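Local coordinates for protein with a SET domain within carboxy region (Cryptosporidium parvum, PDB 4LDG) that probably acts as a histone H4 lysine methyltransferase, with this carboxy-terminal piece carrying its SET domain, at residues A[17-22]-A[140-145]; A[103-108]-A[129-134]; A[169-174]-A[239-244]; A[180-185]-A[192-197]. One frame throughout, in Å; residues are numbered along the deposited sequence. Where two conformers were deposited one is given.

Contact 1: residues A[17-22]-A[140-145]; sequences YELSQK and TLIKKD
Leu19 and Ser20 of helix 15-36 receive Ile142 of strand 140-143, the residue most covered by this contact. The Ile142 side chain starts out toward the helix. Its CG1 branch is anti to the carbonyl carbon (chi1 -62°), and the chain then runs on extended to CD1. This methyl does the touching. It lies 3.4 Å from CD2 of Leu19, which is tight for two methyl groups, and 3.7 Å from CG of Leu19. The two side chains cross at about a right angle, so they meet at their ends and do not run alongside each other. Leu19 swings CG anti to its own nitrogen (chi1 -179°), which carries CD2 over to the isoleucine. Ser20 takes part through its backbone, with N of Ser20 4.2 Å from CD1 of Ile142. The CA atoms of Ser20 and Ile142 are 5.7 Å apart. No hydrogen bond joins the two segments. Leu23, one turn further along the helix, continues the packing on Thr140, Leu141 and Ile142. Leu213 and Leu220 add apolar cover from loops. Strand 140-143 pairs antiparallel with strand 151-154, and the arrangement is that of a helix packed through its apolar side, Leu19 and Leu23, on a two-stranded antiparallel sheet.

Contact 2: residues A[103-108]-A[129-134]; sequences ATIDMN and KYCILN
The contact packs helix 121-134, through Tyr130, against Ile105 of the short strand 105-106 and Met107 of the loop after it. Ile105 points toward the helix and uses its CD1 methyl. CD1 of Ile105 lies 3.6 Å from CD2 of Tyr130, approaching the ring obliquely. The same methyl is 4.1 Å from SG of Cys131. CG of Tyr130 stands anti to the backbone nitrogen (chi1 -172°), which sends the ring out to both partners. In its modelled position, Met107 makes an oblique Met-aromatic contact, with SD 4.9 Å from the centroid of the Tyr130 ring. Met107 has a second deposited conformer, so this contact is only tentative. In the fold, Tyr130 and Cys131 face Ile105, while Ile132, with Cys131 on Phe163, packs on the sheet of strands 163-166, 240-247 and 230-237. The hydroxyl of Tyr130 is hydrogen-bonded to Ser87. The side-chain amide of Asn134 covers one ring face, with ND2 3.0 Å above the plane, over the ring centre. That ND2 also donates to the backbone O of Tyr130 at 3.1 Å and is hydrogen-bonded to Ser91. The backbone N of Asn134 reaches the same Tyr130 O from the opposite face of the carbonyl plane.

Contact 3: residues A[169-174]-A[239-244]; sequences GNLITQ and NTPRLF
The nearest CA atoms of strands 170-172 and 240-244, those of Leu171 and Pro241, are 8.5 Å apart. No hydrogen bond joins the two strands. They belong to two different three-stranded antiparallel sheets of the SET domain, and this is a side-chain contact between those sheets. Strand 170-172 bonds to strand 202-207, through Asn170 with Asp207 and Ile172 with Cys205. Strand 240-247 is the central strand of its own sheet, between 163-166 and 230-237. Leu171 carries the contact from its side. It points toward the second strand, with CG anti to the backbone nitrogen (chi1 177°). Both methyls then face the pyrrolidine ring of Pro241, and the two side chains cross at a slant. CD1 of Leu171 is 4.0 Å from CG of Pro241. Pro241 is buried, and it also packs on Tyr204, Val234 and Met236, so its ring touches both sheets. Leu171 and Leu243 both rest on Ile206, which extends this apolar layer. Arg242, between Pro241 and Leu243, starts away from strand 170-172 and forms a salt bridge with Glu166. Thr240 meets the edge of the patch with its methyl, CG2, which lies 4.0 Å from CD2 of Leu171. That same CD2 of Leu171 makes the closest approach of the contact, 3.7 Å from CD of Pro241.

Contact 4: residues A[180-185]-A[192-197]; sequences ELEEKY and CYMYYF
Cys192 turns SG anti to its backbone nitrogen (chi1 161°), toward helix 175-187, and Glu182 runs out extended beyond CG (chi2 176°) to reach strand 194-199. The two segments form part of a beta-alpha-beta crossover. Helix 175-187 links the parallel strands 170-172 and 194-199, with strand 202-207 between them in the sheet. This unit is probably the inserted region (iSET) of the SET domain. The short helix and strand run nearly antiparallel, at 154°, with their axes 11.2 Å apart. Two sulfurs fill the gap beside Tyr185. SG of Cys192 approaches that ring obliquely, 4.0 Å from CD2 of Tyr185. SD of Met194 lies at the ring edge, near its plane, and is 4.1 Å from CE2 of Tyr185. CG of Glu182 also rests on SD of Met194, at 4.1 Å. The hydroxyl of Tyr185 is held elsewhere, by Asp207. Leu181 closes the apolar side, with CB 4.4 Å from CE of Met194. The Tyr196 ring also makes a cation-pi contact with Lys179. The one hydrogen bond across the contact runs from OH of Tyr196 to OE1 of Glu182, at 2.7 Å and nearly in line with the C-O bond of the carboxylate.

How the contacts relate
Contact 2 falls in the chain between the two segments of contact 1, and contact 4 between those of contact 3. Contacts 3 and 4 are neighbours, with centres about 14 Å apart. Ile172 meets Leu181 there, Leu243 meets Tyr195 and Phe197, and Pro241 meets Phe197. Together they link the two three-stranded sheets of the SET domain and helix 175-187 by mainly apolar packing. Contact 2 touches contact 3 through Ile132 on Arg242 and Phe244, so helix 121-134 covers one of those sheets. Contacts 2 and 4 lie on opposite sides of the chain's centre, about 32 Å between centres. Contact 1 touches none of the others, and packs helix 15-36 on a separate two-stranded sheet.

Contact 1: residues A[17-22]-A[140-145]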
loop_
_atom_site.group_PDB
_atom_site.type_symbol
_atom_site.label_atom_id
_atom_site.label_comp_id
_atom_site.label_asym_id
_atom_site.label_seq_id
_atom_site.Cartn_x
_atom_site.Cartn_y
_atom_site.Cartn_z
ATOM N N TYR A 17 6.414 -10.230 13.726
ATOM C CA TYR A 17 6.719 -11.582 13.271
ATOM C C TYR A 17 5.546 -12.233 12.537
ATOM O O TYR A 17 5.753 -12.978 11.584
ATOM C CB TYR A 17 7.130 -12.462 14.450
ATOM C CG TYR A 17 7.329 -13.910 14.064
ATOM C CD1 TYR A 17 6.298 -14.838 14.216
ATOM C CD2 TYR A 17 8.540 -14.351 13.525
ATOM C CE1 TYR A 17 6.473 -16.172 13.861
ATOM C CE2 TYR A 17 8.726 -15.681 13.165
ATOM C CZ TYR A 17 7.693 -16.594 13.335
ATOM O OH TYR A 17 7.870 -17.927 12.989
ATOM N N GLU A 18 4.328 -11.976 13.004
ATOM C CA GLU A 18 3.126 -12.557 12.411
ATOM C C GLU A 18 2.859 -11.897 11.033
ATOM O O GLU A 18 2.489 -12.568 10.071
ATOM C CB GLU A 18 1.926 -12.383 13.362
ATOM C CG GLU A 18 0.917 -13.539 13.353
ATOM C CD GLU A 18 -0.516 -13.129 13.730
ATOM O OE1 GLU A 18 -0.705 -12.065 14.369
ATOM O OE2 GLU A 18 -1.467 -13.876 13.381
ATOM N N LEU A 19 3.070 -10.581 10.947
ATOM C CA LEU A 19 2.989 -9.875 9.690
ATOM C C LEU A 19 4.069 -10.337 8.711
ATOM O O LEU A 19 3.786 -10.548 7.541
ATOM C CB LEU A 19 3.102 -8.377 9.929
ATOM C CG LEU A 19 2.999 -7.517 8.682
ATOM C CD1 LEU A 19 1.637 -7.696 8.008
ATOM C CD2 LEU A 19 3.240 -6.055 9.042
ATOM N N SER A 20 5.298 -10.519 9.187
ATOM C CA SER A 20 6.374 -11.016 8.327
ATOM C C SER A 20 6.044 -12.368 7.713
ATOM O O SER A 20 6.430 -12.642 6.577
ATOM C CB SER A 20 7.690 -11.102 9.091
ATOM O OG SER A 20 8.519 -12.113 8.544
ATOM N N GLN A 21 5.335 -13.215 8.455
ATOM C CA GLN A 21 4.953 -14.534 7.950
ATOM C C GLN A 21 3.841 -14.438 6.921
ATOM O O GLN A 21 3.864 -15.163 5.942
ATOM C CB GLN A 21 4.514 -15.452 9.081
ATOM C CG GLN A 21 5.581 -15.679 10.134
ATOM C CD GLN A 21 6.771 -16.463 9.623
ATOM O OE1 GLN A 21 6.620 -17.586 9.138
ATOM N NE2 GLN A 21 7.971 -15.884 9.752
ATOM N N LYS A 22 2.864 -13.558 7.152
ATOM C CA LYS A 22 1.759 -13.360 6.200
ATOM C C LYS A 22 2.348 -12.911 4.867
ATOM O O LYS A 22 1.974 -13.406 3.814
ATOM C CB LYS A 22 0.745 -12.307 6.690
ATOM C CG LYS A 22 -0.607 -12.406 5.993
ATOM C CD LYS A 22 -1.252 -11.052 5.687
ATOM N N THR A 140 5.495 -7.205 -1.034
ATOM C CA THR A 140 6.524 -6.655 -0.155
ATOM C C THR A 140 6.948 -7.645 0.936
ATOM O O THR A 140 6.265 -8.637 1.184
ATOM C CB THR A 140 6.026 -5.403 0.574
ATOM O OG1 THR A 140 4.988 -5.770 1.476
ATOM C CG2 THR A 140 5.529 -4.358 -0.399
ATOM N N LEU A 141 8.078 -7.346 1.583
ATOM C CA LEU A 141 8.548 -8.078 2.765
ATOM C C LEU A 141 9.110 -7.131 3.816
ATOM O O LEU A 141 9.582 -6.030 3.486
ATOM C CB LEU A 141 9.640 -9.063 2.366
ATOM C CG LEU A 141 9.191 -10.060 1.316
ATOM C CD1 LEU A 141 10.396 -10.791 0.784
ATOM C CD2 LEU A 141 8.188 -11.033 1.912
ATOM N N ILE A 142 9.065 -7.566 5.071
ATOM C CA ILE A 142 9.695 -6.853 6.180
ATOM C C ILE A 142 11.060 -7.470 6.520
ATOM O O ILE A 142 11.194 -8.682 6.601
ATOM C CB ILE A 142 8.855 -6.958 7.459
ATOM C CG1 ILE A 142 7.492 -6.324 7.270
ATOM C CG2 ILE A 142 9.565 -6.284 8.635
ATOM C CD1 ILE A 142 6.579 -6.612 8.448
ATOM N N LYS A 143 12.061 -6.624 6.730
ATOM C CA LYS A 143 13.366 -7.051 7.229
ATOM C C LYS A 143 13.659 -6.316 8.524
ATOM O O LYS A 143 13.385 -5.117 8.628
ATOM C CB LYS A 143 14.464 -6.693 6.246
ATOM C CG LYS A 143 14.422 -7.466 4.954
ATOM C CD LYS A 143 15.466 -6.930 3.980
ATOM C CE LYS A 143 16.880 -7.407 4.295
ATOM N NZ LYS A 143 17.867 -6.849 3.327
ATOM N N LYS A 144 14.192 -7.043 9.505
ATOM C CA LYS A 144 14.769 -6.449 10.712
ATOM C C LYS A 144 16.280 -6.473 10.533
ATOM O O LYS A 144 16.789 -7.081 9.596
ATOM C CB LYS A 144 14.351 -7.210 11.978
ATOM N N ASP A 145 16.995 -5.801 11.424
ATOM C CA ASP A 145 18.417 -5.532 11.219
ATOM C C ASP A 145 18.957 -4.794 12.443
ATOM O O ASP A 145 18.212 -4.060 13.099
ATOM C CB ASP A 145 18.592 -4.676 9.941
ATOM C CG ASP A 145 20.051 -4.445 9.563
ATOM O OD1 ASP A 145 20.912 -5.260 9.952
ATOM O OD2 ASP A 145 20.332 -3.443 8.864
#

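Contact 2: residues A[103-108]-A[129-134]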
loop_
_atom_site.group_PDB
_atom_site.type_symbol
_atom_site.label_atom_id
_atom_site.label_comp_id
_atom_site.label_asym_id
_atom_site.label_seq_id
_atom_site.Cartn_x
_atom_site.Cartn_y
_atom_site.Cartn_z
ATOM N N ALA A 103 -7.715 -8.046 -17.790
ATOM C CA ALA A 103 -6.447 -8.131 -18.494
ATOM C C ALA A 103 -5.317 -7.507 -17.679
ATOM O O ALA A 103 -4.189 -7.972 -17.733
ATOM C CB ALA A 103 -6.531 -7.444 -19.835
ATOM N N THR A 104 -5.605 -6.450 -16.941
ATOM C CA THR A 104 -4.546 -5.735 -16.241
ATOM C C THR A 104 -4.141 -6.474 -14.977
ATOM O O THR A 104 -2.965 -6.543 -14.658
ATOM C CB THR A 104 -4.990 -4.307 -15.926
ATOM O OG1 THR A 104 -5.271 -3.633 -17.168
ATOM C CG2 THR A 104 -3.919 -3.549 -15.144
ATOM N N ILE A 105 -5.118 -7.062 -14.289
ATOM C CA ILE A 105 -4.897 -7.741 -13.020
ATOM C C ILE A 105 -5.208 -9.223 -13.141
ATOM O O ILE A 105 -6.268 -9.588 -13.675
ATOM C CB ILE A 105 -5.811 -7.144 -11.943
ATOM C CG1 ILE A 105 -5.320 -5.731 -11.630
ATOM C CG2 ILE A 105 -5.808 -8.025 -10.686
ATOM C CD1 ILE A 105 -6.382 -4.826 -11.121
ATOM N N ASP A 106 -4.281 -10.068 -12.686
ATOM C CA ASP A 106 -4.496 -11.519 -12.663
ATOM C C ASP A 106 -5.231 -11.804 -11.385
ATOM O O ASP A 106 -4.658 -11.650 -10.308
ATOM C CB ASP A 106 -3.163 -12.254 -12.656
ATOM C CG ASP A 106 -3.322 -13.780 -12.670
ATOM O OD1 ASP A 106 -2.719 -14.417 -13.578
ATOM O OD2 ASP A 106 -4.038 -14.325 -11.775
ATOM N N MET A 107 -6.483 -12.229 -11.520
ATOM C CA MET A 107 -7.362 -12.476 -10.383
ATOM C C MET A 107 -7.048 -13.774 -9.632
ATOM O O MET A 107 -7.518 -13.972 -8.514
ATOM C CB MET A 107 -8.822 -12.471 -10.849
ATOM C CG MET A 107 -9.615 -11.216 -10.461
ATOM S SD MET A 107 -9.214 -9.697 -11.348
ATOM C CE MET A 107 -10.534 -9.631 -12.536
ATOM N N ASN A 108 -6.243 -14.648 -10.226
ATOM C CA ASN A 108 -5.882 -15.898 -9.577
ATOM C C ASN A 108 -4.769 -15.630 -8.562
ATOM O O ASN A 108 -4.832 -16.097 -7.423
ATOM C CB ASN A 108 -5.500 -16.987 -10.597
ATOM C CG ASN A 108 -6.596 -17.223 -11.633
ATOM O OD1 ASN A 108 -7.758 -17.458 -11.284
ATOM N ND2 ASN A 108 -6.242 -17.123 -12.912
ATOM N N LYS A 129 -8.767 1.967 -7.600
ATOM C CA LYS A 129 -10.021 1.666 -6.934
ATOM C C LYS A 129 -10.230 0.161 -6.841
ATOM O O LYS A 129 -10.564 -0.365 -5.775
ATOM C CB LYS A 129 -11.176 2.329 -7.683
ATOM C CG LYS A 129 -12.533 2.115 -7.038
ATOM C CD LYS A 129 -13.587 3.099 -7.537
ATOM C CE LYS A 129 -14.941 2.654 -7.032
ATOM N NZ LYS A 129 -16.033 3.679 -7.150
ATOM N N TYR A 130 -10.003 -0.546 -7.940
ATOM C CA TYR A 130 -10.148 -1.993 -7.905
ATOM C C TYR A 130 -9.174 -2.642 -6.921
ATOM O O TYR A 130 -9.554 -3.545 -6.193
ATOM C CB TYR A 130 -9.981 -2.596 -9.304
ATOM C CG TYR A 130 -10.313 -4.075 -9.378
ATOM C CD1 TYR A 130 -11.616 -4.512 -9.674
ATOM C CD2 TYR A 130 -9.341 -5.027 -9.159
ATOM C CE1 TYR A 130 -11.923 -5.848 -9.762
ATOM C CE2 TYR A 130 -9.634 -6.378 -9.220
ATOM C CZ TYR A 130 -10.931 -6.783 -9.516
ATOM O OH TYR A 130 -11.212 -8.129 -9.572
ATOM N N CYS A 131 -7.908 -2.232 -6.928
ATOM C CA CYS A 131 -6.912 -2.823 -5.989
ATOM C C CYS A 131 -7.252 -2.510 -4.522
ATOM O O CYS A 131 -7.142 -3.362 -3.638
ATOM C CB CYS A 131 -5.518 -2.319 -6.287
ATOM S SG CYS A 131 -4.882 -2.713 -7.925
ATOM N N ILE A 132 -7.699 -1.291 -4.268
ATOM C CA ILE A 132 -8.050 -0.915 -2.909
ATOM C C ILE A 132 -9.148 -1.825 -2.366
ATOM O O ILE A 132 -9.040 -2.347 -1.263
ATOM C CB ILE A 132 -8.500 0.550 -2.813
ATOM C CG1 ILE A 132 -7.295 1.451 -2.998
ATOM C CG2 ILE A 132 -9.095 0.819 -1.428
ATOM C CD1 ILE A 132 -7.633 2.911 -3.150
ATOM N N LEU A 133 -10.204 -2.017 -3.156
ATOM C CA LEU A 133 -11.405 -2.705 -2.669
ATOM C C LEU A 133 -11.305 -4.225 -2.710
ATOM O O LEU A 133 -11.968 -4.886 -1.930
ATOM C CB LEU A 133 -12.633 -2.232 -3.443
ATOM C CG LEU A 133 -13.068 -0.801 -3.119
ATOM C CD1 LEU A 133 -14.074 -0.302 -4.111
ATOM C CD2 LEU A 133 -13.636 -0.706 -1.712
ATOM N N ASN A 134 -10.484 -4.781 -3.594
ATOM C CA ASN A 134 -10.298 -6.240 -3.651
ATOM C C ASN A 134 -8.978 -6.694 -3.036
ATOM O O ASN A 134 -8.576 -7.819 -3.227
ATOM C CB ASN A 134 -10.396 -6.716 -5.110
ATOM C CG ASN A 134 -11.758 -6.457 -5.688
ATOM O OD1 ASN A 134 -12.741 -7.037 -5.238
ATOM N ND2 ASN A 134 -11.841 -5.555 -6.656
#

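Contact 3: residues A[169-174]-A[239-244]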
loop_
_atom_site.group_PDB
_atom_site.type_symbol
_atom_site.label_atom_id
_atom_site.label_comp_id
_atom_site.label_asym_id
_atom_site.label_seq_id
_atom_site.Cartn_x
_atom_site.Cartn_y
_atom_site.Cartn_z
ATOM N N GLY A 169 -5.341 2.086 8.712
ATOM C CA GLY A 169 -5.324 2.449 10.135
ATOM C C GLY A 169 -6.728 2.822 10.499
ATOM O O GLY A 169 -7.607 2.566 9.711
ATOM N N ASN A 170 -6.935 3.431 11.671
ATOM C CA ASN A 170 -8.221 4.036 12.023
ATOM C C ASN A 170 -8.275 5.463 11.511
ATOM O O ASN A 170 -7.417 6.294 11.837
ATOM C CB ASN A 170 -8.440 4.066 13.544
ATOM C CG ASN A 170 -8.344 2.693 14.178
ATOM O OD1 ASN A 170 -8.843 1.706 13.630
ATOM N ND2 ASN A 170 -7.702 2.620 15.346
ATOM N N LEU A 171 -9.313 5.758 10.750
ATOM C CA LEU A 171 -9.470 7.049 10.138
ATOM C C LEU A 171 -10.090 7.952 11.165
ATOM O O LEU A 171 -11.086 7.593 11.771
ATOM C CB LEU A 171 -10.372 6.956 8.912
ATOM C CG LEU A 171 -10.649 8.306 8.240
ATOM C CD1 LEU A 171 -9.398 8.847 7.558
ATOM C CD2 LEU A 171 -11.810 8.208 7.252
ATOM N N ILE A 172 -9.514 9.130 11.370
ATOM C CA ILE A 172 -10.043 10.040 12.361
ATOM C C ILE A 172 -10.449 11.300 11.659
ATOM O O ILE A 172 -9.659 11.889 10.933
ATOM C CB ILE A 172 -9.029 10.319 13.479
ATOM C CG1 ILE A 172 -8.889 9.064 14.351
ATOM C CG2 ILE A 172 -9.458 11.519 14.321
ATOM C CD1 ILE A 172 -7.562 8.991 15.068
ATOM N N THR A 173 -11.689 11.705 11.886
ATOM C CA THR A 173 -12.278 12.823 11.166
ATOM C C THR A 173 -12.346 14.083 12.032
ATOM O O THR A 173 -12.413 15.178 11.492
ATOM C CB THR A 173 -13.666 12.430 10.582
ATOM O OG1 THR A 173 -14.515 11.913 11.608
ATOM C CG2 THR A 173 -13.512 11.324 9.532
ATOM N N GLN A 174 -12.331 13.920 13.362
ATOM C CA GLN A 174 -12.272 15.045 14.307
ATOM C C GLN A 174 -10.814 15.224 14.766
ATOM O O GLN A 174 -10.262 14.368 15.463
ATOM C CB GLN A 174 -13.202 14.788 15.509
ATOM C CG GLN A 174 -14.693 15.060 15.242
ATOM N N ASN A 239 -17.556 7.724 0.419
ATOM C CA ASN A 239 -17.509 8.885 1.318
ATOM C C ASN A 239 -16.295 8.982 2.240
ATOM O O ASN A 239 -16.207 9.881 3.071
ATOM C CB ASN A 239 -18.800 8.974 2.126
ATOM C CG ASN A 239 -19.876 9.724 1.382
ATOM O OD1 ASN A 239 -20.418 9.229 0.397
ATOM N ND2 ASN A 239 -20.159 10.943 1.821
ATOM N N THR A 240 -15.357 8.066 2.041
ATOM C CA THR A 240 -14.238 7.801 2.942
ATOM C C THR A 240 -12.926 7.885 2.144
ATOM O O THR A 240 -12.766 7.215 1.106
ATOM C CB THR A 240 -14.401 6.384 3.492
ATOM O OG1 THR A 240 -15.520 6.377 4.375
ATOM C CG2 THR A 240 -13.165 5.897 4.246
ATOM N N PRO A 241 -11.995 8.734 2.583
ATOM C CA PRO A 241 -10.731 8.773 1.867
ATOM C C PRO A 241 -9.980 7.501 2.133
ATOM O O PRO A 241 -9.975 7.041 3.261
ATOM C CB PRO A 241 -9.999 9.943 2.512
ATOM C CG PRO A 241 -10.533 9.989 3.905
ATOM C CD PRO A 241 -11.983 9.595 3.780
ATOM N N ARG A 242 -9.378 6.942 1.086
ATOM C CA ARG A 242 -8.487 5.795 1.169
ATOM C C ARG A 242 -7.134 6.236 0.659
ATOM O O ARG A 242 -6.989 6.624 -0.539
ATOM C CB ARG A 242 -8.997 4.645 0.300
ATOM C CG ARG A 242 -10.477 4.333 0.521
ATOM C CD ARG A 242 -10.740 3.784 1.911
ATOM N NE ARG A 242 -10.114 2.470 2.027
ATOM C CZ ARG A 242 -10.716 1.310 1.787
ATOM N NH1 ARG A 242 -12.003 1.257 1.413
ATOM N NH2 ARG A 242 -10.028 0.188 1.897
ATOM N N LEU A 243 -6.138 6.144 1.547
ATOM C CA LEU A 243 -4.806 6.663 1.271
ATOM C C LEU A 243 -3.905 5.490 0.908
ATOM O O LEU A 243 -3.880 4.463 1.624
ATOM C CB LEU A 243 -4.279 7.396 2.515
ATOM C CG LEU A 243 -2.851 7.983 2.565
ATOM C CD1 LEU A 243 -2.703 9.157 1.601
ATOM C CD2 LEU A 243 -2.525 8.420 3.985
ATOM N N PHE A 244 -3.156 5.650 -0.189
ATOM C CA PHE A 244 -2.318 4.577 -0.698
ATOM C C PHE A 244 -1.059 5.077 -1.362
ATOM O O PHE A 244 -0.953 6.266 -1.780
ATOM C CB PHE A 244 -3.090 3.640 -1.677
ATOM C CG PHE A 244 -3.586 4.313 -2.950
ATOM C CD1 PHE A 244 -2.924 4.153 -4.150
ATOM C CD2 PHE A 244 -4.722 5.093 -2.938
ATOM C CE1 PHE A 244 -3.382 4.774 -5.309
ATOM C CE2 PHE A 244 -5.184 5.721 -4.082
ATOM C CZ PHE A 244 -4.521 5.562 -5.269
#

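Contact 4: residues A[180-185]-A[192-197]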
loop_
_atom_site.group_PDB
_atom_site.type_symbol
_atom_site.label_atom_id
_atom_site.label_comp_id
_atom_site.label_asym_id
_atom_site.label_seq_id
_atom_site.Cartn_x
_atom_site.Cartn_y
_atom_site.Cartn_z
ATOM N N GLU A 180 -5.242 14.664 20.764
ATOM C CA GLU A 180 -5.283 14.036 22.091
ATOM C C GLU A 180 -4.629 12.655 22.045
ATOM O O GLU A 180 -3.856 12.294 22.947
ATOM C CB GLU A 180 -6.708 13.919 22.648
ATOM C CG GLU A 180 -7.304 15.236 23.143
ATOM C CD GLU A 180 -8.782 15.122 23.527
ATOM O OE1 GLU A 180 -9.650 15.688 22.810
ATOM O OE2 GLU A 180 -9.081 14.454 24.547
ATOM N N LEU A 181 -4.923 11.891 21.001
ATOM C CA LEU A 181 -4.255 10.594 20.794
ATOM C C LEU A 181 -2.753 10.739 20.702
ATOM O O LEU A 181 -2.003 9.939 21.241
ATOM C CB LEU A 181 -4.758 9.888 19.526
ATOM C CG LEU A 181 -5.930 8.912 19.695
ATOM C CD1 LEU A 181 -6.449 8.495 18.333
ATOM C CD2 LEU A 181 -5.530 7.688 20.509
ATOM N N GLU A 182 -2.322 11.771 20.003
ATOM C CA GLU A 182 -0.917 12.037 19.846
ATOM C C GLU A 182 -0.306 12.267 21.210
ATOM O O GLU A 182 0.704 11.678 21.519
ATOM C CB GLU A 182 -0.690 13.254 18.939
ATOM C CG GLU A 182 0.468 13.081 17.996
ATOM C CD GLU A 182 0.621 14.239 17.031
ATOM O OE1 GLU A 182 -0.398 14.754 16.536
ATOM O OE2 GLU A 182 1.779 14.624 16.762
ATOM N N GLU A 183 -0.942 13.095 22.034
ATOM C CA GLU A 183 -0.447 13.337 23.385
ATOM C C GLU A 183 -0.384 12.075 24.248
ATOM O O GLU A 183 0.565 11.909 25.009
ATOM C CB GLU A 183 -1.250 14.439 24.083
ATOM C CG GLU A 183 -0.891 15.839 23.586
ATOM C CD GLU A 183 -1.864 16.932 24.018
ATOM O OE1 GLU A 183 -2.605 17.435 23.136
ATOM O OE2 GLU A 183 -1.881 17.298 25.219
ATOM N N LYS A 184 -1.364 11.189 24.124
ATOM C CA LYS A 184 -1.383 9.954 24.902
ATOM C C LYS A 184 -0.233 9.020 24.510
ATOM O O LYS A 184 0.451 8.474 25.370
ATOM C CB LYS A 184 -2.752 9.239 24.778
ATOM C CG LYS A 184 -2.793 7.796 25.293
ATOM C CD LYS A 184 -4.222 7.248 25.405
ATOM C CE LYS A 184 -4.807 6.846 24.053
ATOM N NZ LYS A 184 -4.683 5.392 23.740
ATOM N N TYR A 185 -0.011 8.843 23.218
ATOM C CA TYR A 185 1.121 8.037 22.774
ATOM C C TYR A 185 2.445 8.621 23.287
ATOM O O TYR A 185 3.273 7.889 23.795
ATOM C CB TYR A 185 1.163 7.875 21.254
ATOM C CG TYR A 185 -0.048 7.162 20.651
ATOM C CD1 TYR A 185 -0.555 5.995 21.210
ATOM C CD2 TYR A 185 -0.655 7.649 19.507
ATOM C CE1 TYR A 185 -1.658 5.364 20.674
ATOM C CE2 TYR A 185 -1.731 7.001 18.947
ATOM C CZ TYR A 185 -2.234 5.864 19.536
ATOM O OH TYR A 185 -3.324 5.241 18.975
ATOM N N CYS A 192 4.296 6.306 17.410
ATOM C CA CYS A 192 3.070 6.860 16.928
ATOM C C CYS A 192 3.147 6.895 15.412
ATOM O O CYS A 192 3.992 7.585 14.835
ATOM C CB CYS A 192 2.915 8.230 17.559
ATOM S SG CYS A 192 1.782 9.325 16.748
ATOM N N TYR A 193 2.297 6.104 14.774
ATOM C CA TYR A 193 2.285 5.989 13.330
ATOM C C TYR A 193 1.012 6.665 12.854
ATOM O O TYR A 193 0.029 6.003 12.541
ATOM C CB TYR A 193 2.278 4.515 12.901
ATOM C CG TYR A 193 3.527 3.696 13.223
ATOM C CD1 TYR A 193 4.475 3.434 12.248
ATOM C CD2 TYR A 193 3.728 3.144 14.482
ATOM C CE1 TYR A 193 5.596 2.661 12.514
ATOM C CE2 TYR A 193 4.858 2.380 14.764
ATOM C CZ TYR A 193 5.783 2.138 13.769
ATOM O OH TYR A 193 6.900 1.378 14.030
ATOM N N MET A 194 1.019 7.986 12.831
ATOM C CA MET A 194 -0.156 8.740 12.451
ATOM C C MET A 194 0.166 9.531 11.216
ATOM O O MET A 194 1.280 10.053 11.059
ATOM C CB MET A 194 -0.613 9.674 13.571
ATOM C CG MET A 194 -1.003 8.955 14.845
ATOM S SD MET A 194 -1.634 10.007 16.180
ATOM C CE MET A 194 -3.175 10.604 15.529
ATOM N N TYR A 195 -0.819 9.624 10.335
ATOM C CA TYR A 195 -0.641 10.323 9.086
ATOM C C TYR A 195 -1.767 11.343 8.902
ATOM O O TYR A 195 -2.910 10.986 8.550
ATOM C CB TYR A 195 -0.600 9.321 7.937
ATOM C CG TYR A 195 -0.103 9.920 6.673
ATOM C CD1 TYR A 195 1.166 9.649 6.226
ATOM C CD2 TYR A 195 -0.871 10.808 5.947
ATOM C CE1 TYR A 195 1.644 10.229 5.070
ATOM C CE2 TYR A 195 -0.400 11.385 4.791
ATOM C CZ TYR A 195 0.860 11.111 4.362
ATOM O OH TYR A 195 1.362 11.673 3.206
ATOM N N TYR A 196 -1.422 12.604 9.136
ATOM C CA TYR A 196 -2.299 13.758 8.836
ATOM C C TYR A 196 -2.187 14.114 7.360
ATOM O O TYR A 196 -1.075 14.220 6.849
ATOM C CB TYR A 196 -1.913 15.010 9.652
ATOM C CG TYR A 196 -2.123 14.882 11.165
ATOM C CD1 TYR A 196 -3.382 15.082 11.744
ATOM C CD2 TYR A 196 -1.080 14.544 12.010
ATOM C CE1 TYR A 196 -3.587 14.948 13.111
ATOM C CE2 TYR A 196 -1.281 14.432 13.388
ATOM C CZ TYR A 196 -2.540 14.635 13.931
ATOM O OH TYR A 196 -2.748 14.523 15.300
ATOM N N PHE A 197 -3.341 14.339 6.724
ATOM C CA PHE A 197 -3.459 14.777 5.333
ATOM C C PHE A 197 -4.770 15.530 5.090
ATOM O O PHE A 197 -5.715 15.484 5.901
ATOM C CB PHE A 197 -3.381 13.593 4.337
ATOM C CG PHE A 197 -4.494 12.580 4.479
ATOM C CD1 PHE A 197 -5.545 12.536 3.567
ATOM C CD2 PHE A 197 -4.480 11.654 5.508
ATOM C CE1 PHE A 197 -6.551 11.599 3.686
ATOM C CE2 PHE A 197 -5.495 10.730 5.660
ATOM C CZ PHE A 197 -6.533 10.696 4.736
#